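Local coordinates for protein N-acetylneuraminate epimerase (Escherichia coli, PDB 2UVK) that speeds the interconversion of the alpha- and beta-anomers of the sialic acid N-acetylneuraminate, working as a periplasmic homodimer built on a Kelch-type beta-propeller, at residues V8-S12 against I322-T326. Sequence-based numbering, arbitrary orientation.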
ATOM      1  N   VAL B   8       8.966  32.304 -10.231  1.00 21.00           N
ATOM      2  CA  VAL B   8       7.885  31.892 -11.141  1.00 20.57           C
ATOM      3  C   VAL B   8       6.638  31.641 -10.281  1.00 20.18           C
ATOM      4  O   VAL B   8       6.783  31.441  -9.074  1.00 19.23           O
ATOM      5  CB  VAL B   8       8.247  30.629 -11.937  1.00 21.07           C
ATOM      6  CG1 VAL B   8       9.461  30.883 -12.856  1.00 22.14           C
ATOM      7  CG2 VAL B   8       8.480  29.435 -11.011  1.00 22.16           C
ATOM      8  N   PRO B   9       5.422  31.679 -10.877  1.00 20.18           N
ATOM      9  CA  PRO B   9       4.193  31.314 -10.150  1.00 19.60           C
ATOM     10  C   PRO B   9       4.324  29.922  -9.562  1.00 18.47           C
ATOM     11  O   PRO B   9       4.835  29.027 -10.212  1.00 18.12           O
ATOM     12  CB  PRO B   9       3.108  31.369 -11.231  1.00 19.67           C
ATOM     13  CG  PRO B   9       3.672  32.326 -12.273  1.00 21.05           C
ATOM     14  CD  PRO B   9       5.129  32.079 -12.270  1.00 20.63           C
ATOM     15  N   PHE B  10       3.894  29.759  -8.308  1.00 16.50           N
ATOM     16  CA  PHE B  10       4.379  28.662  -7.472  1.00 15.63           C
ATOM     17  C   PHE B  10       3.266  27.964  -6.689  1.00 14.43           C
ATOM     18  O   PHE B  10       2.988  28.289  -5.528  1.00 14.80           O
ATOM     19  CB  PHE B  10       5.460  29.215  -6.522  1.00 14.53           C
ATOM     20  CG  PHE B  10       6.088  28.182  -5.644  1.00 14.69           C
ATOM     21  CD1 PHE B  10       6.130  28.359  -4.260  1.00 14.25           C
ATOM     22  CD2 PHE B  10       6.684  27.056  -6.176  1.00 14.02           C
ATOM     23  CE1 PHE B  10       6.686  27.403  -3.439  1.00 14.34           C
ATOM     24  CE2 PHE B  10       7.258  26.113  -5.355  1.00 13.78           C
ATOM     25  CZ  PHE B  10       7.253  26.299  -3.962  1.00 13.69           C
ATOM     26  N   LYS B  11       2.649  26.973  -7.320  1.00 12.93           N
ATOM     27  CA  LYS B  11       1.604  26.172  -6.688  1.00 12.96           C
ATOM     28  C   LYS B  11       2.004  24.714  -6.662  1.00 11.56           C
ATOM     29  O   LYS B  11       2.758  24.266  -7.525  1.00 12.03           O
ATOM     30  CB  LYS B  11       0.260  26.323  -7.420  1.00 13.68           C
ATOM     31  CG  LYS B  11       0.196  25.725  -8.844  1.00 15.27           C
ATOM     32  CD  LYS B  11      -1.169  25.952  -9.452  1.00 15.20           C
ATOM     33  CE  LYS B  11      -1.218  25.388 -10.853  1.00 17.23           C
ATOM     34  NZ  LYS B  11      -2.567  25.532 -11.514  1.00 19.07           N
ATOM     35  N   SER B  12       1.502  23.973  -5.673  0.50 10.87           N
ATOM     36  CA  SER B  12       1.721  22.540  -5.566  0.50 10.55           C
ATOM     37  C   SER B  12       3.168  22.145  -5.304  0.50  9.65           C
ATOM     38  O   SER B  12       3.532  20.966  -5.437  0.50  9.18           O
ATOM     39  CB  SER B  12       1.201  21.817  -6.820  0.50 10.85           C
ATOM     40  OG  SER B  12      -0.046  22.354  -7.229  0.50 15.15           O
ATOM     41  N   ILE B 322       3.884  30.755   1.352  1.00 15.54           N
ATOM     42  CA  ILE B 322       4.601  31.133   0.148  1.00 14.85           C
ATOM     43  C   ILE B 322       3.888  30.488  -1.050  1.00 14.92           C
ATOM     44  O   ILE B 322       3.732  29.275  -1.107  1.00 16.09           O
ATOM     45  CB  ILE B 322       6.071  30.678   0.161  1.00 14.21           C
ATOM     46  CG1 ILE B 322       6.793  31.149   1.446  1.00 14.02           C
ATOM     47  CG2 ILE B 322       6.792  31.216  -1.076  1.00 15.24           C
ATOM     48  CD1 ILE B 322       8.236  30.670   1.537  1.00 15.28           C
ATOM     49  N   GLY B 323       3.482  31.328  -1.985  1.00 14.89           N
ATOM     50  CA  GLY B 323       2.822  30.859  -3.219  1.00 14.73           C
ATOM     51  C   GLY B 323       1.452  30.260  -2.970  1.00 15.26           C
ATOM     52  O   GLY B 323       0.751  30.604  -2.027  1.00 16.14           O
ATOM     53  N   GLY B 324       1.080  29.352  -3.845  1.00 14.84           N
ATOM     54  CA  GLY B 324      -0.225  28.749  -3.828  1.00 15.14           C
ATOM     55  C   GLY B 324      -0.999  28.972  -5.115  1.00 15.07           C
ATOM     56  O   GLY B 324      -0.463  29.495  -6.077  1.00 15.17           O
ATOM     57  N   GLU B 325      -2.261  28.590  -5.069  1.00 15.23           N
ATOM     58  CA  GLU B 325      -3.209  28.662  -6.176  1.00 16.61           C
ATOM     59  C   GLU B 325      -4.437  29.420  -5.663  1.00 17.04           C
ATOM     60  O   GLU B 325      -4.848  29.255  -4.506  1.00 15.61           O
ATOM     61  CB  GLU B 325      -3.582  27.223  -6.542  1.00 16.71           C
ATOM     62  CG  GLU B 325      -4.503  26.997  -7.720  1.00 18.77           C
ATOM     63  CD  GLU B 325      -4.926  25.553  -7.765  0.50 17.45           C
ATOM     64  OE1 GLU B 325      -4.046  24.683  -7.857  0.50 20.62           O
ATOM     65  OE2 GLU B 325      -6.133  25.278  -7.671  0.50 17.19           O
ATOM     66  N   THR B 326      -5.019  30.259  -6.522  1.00 18.09           N
ATOM     67  CA  THR B 326      -6.187  31.052  -6.186  1.00 20.07           C
ATOM     68  C   THR B 326      -7.328  30.678  -7.163  1.00 20.65           C
ATOM     69  O   THR B 326      -7.201  29.726  -7.910  1.00 21.90           O
ATOM     70  CB  THR B 326      -5.823  32.568  -6.187  1.00 19.73           C
ATOM     71  OG1 THR B 326      -5.348  32.960  -7.486  1.00 21.90           O
ATOM     72  CG2 THR B 326      -4.727  32.879  -5.149  1.00 21.20           C
TER
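With its CG set between the backbone N and the carbonyl carbon (chi1 68°) and the rest of its chain fully extended, Lys11 runs out past Glu325, whose own CG is anti to its backbone N. The two side chains meet at an oblique angle: the methylene CD of Lys11 rests 3.5 Å from the carboxylate oxygen OE1 of Glu325 and also packs against Glu325 CB and CG, while at the base of the lysine CB lies 3.5 Å from Gly324 O. The charged ends stay just beyond a salt bridge, with Lys11 NZ 4.0 Å from Glu325 OE1, and each has a firmer partner elsewhere: NZ bonds to the carbonyl of Gly329, and Glu325 OE2 to the hydroxyl of Tyr285. Cut back to alanine, Lys11 would lose the shaft lying along Glu325, and the Gly329 carbonyl would probably be left without this donor. The backbones are joined by one hydrogen bond, Gly324 N to Phe10 O at 2.8 Å. It is nearly straight (167° at the hydrogen), with the donor tilted 30° from the carbonyl plane. Gly323 CA adds a CH···O approach of 3.5 Å to Phe10 O; a side chain at this glycine would run into that oxygen. Away from the Lys11-Glu325 pair, Phe10 CD1 comes within 4.3 Å of Ile322 CG2. Both of these apolar side chains also touch Ile24 of strand 21-25, in the first Kelch repeat, while Ile322 lies on strand 318-322 of the seventh. The contact thus seats the N-terminal segment, just ahead of strand 14-18, between the first and last blades of the propeller, against the hairpin of strands 325-326 and 330-331, where Pro9 and Lys11 touch Ala331.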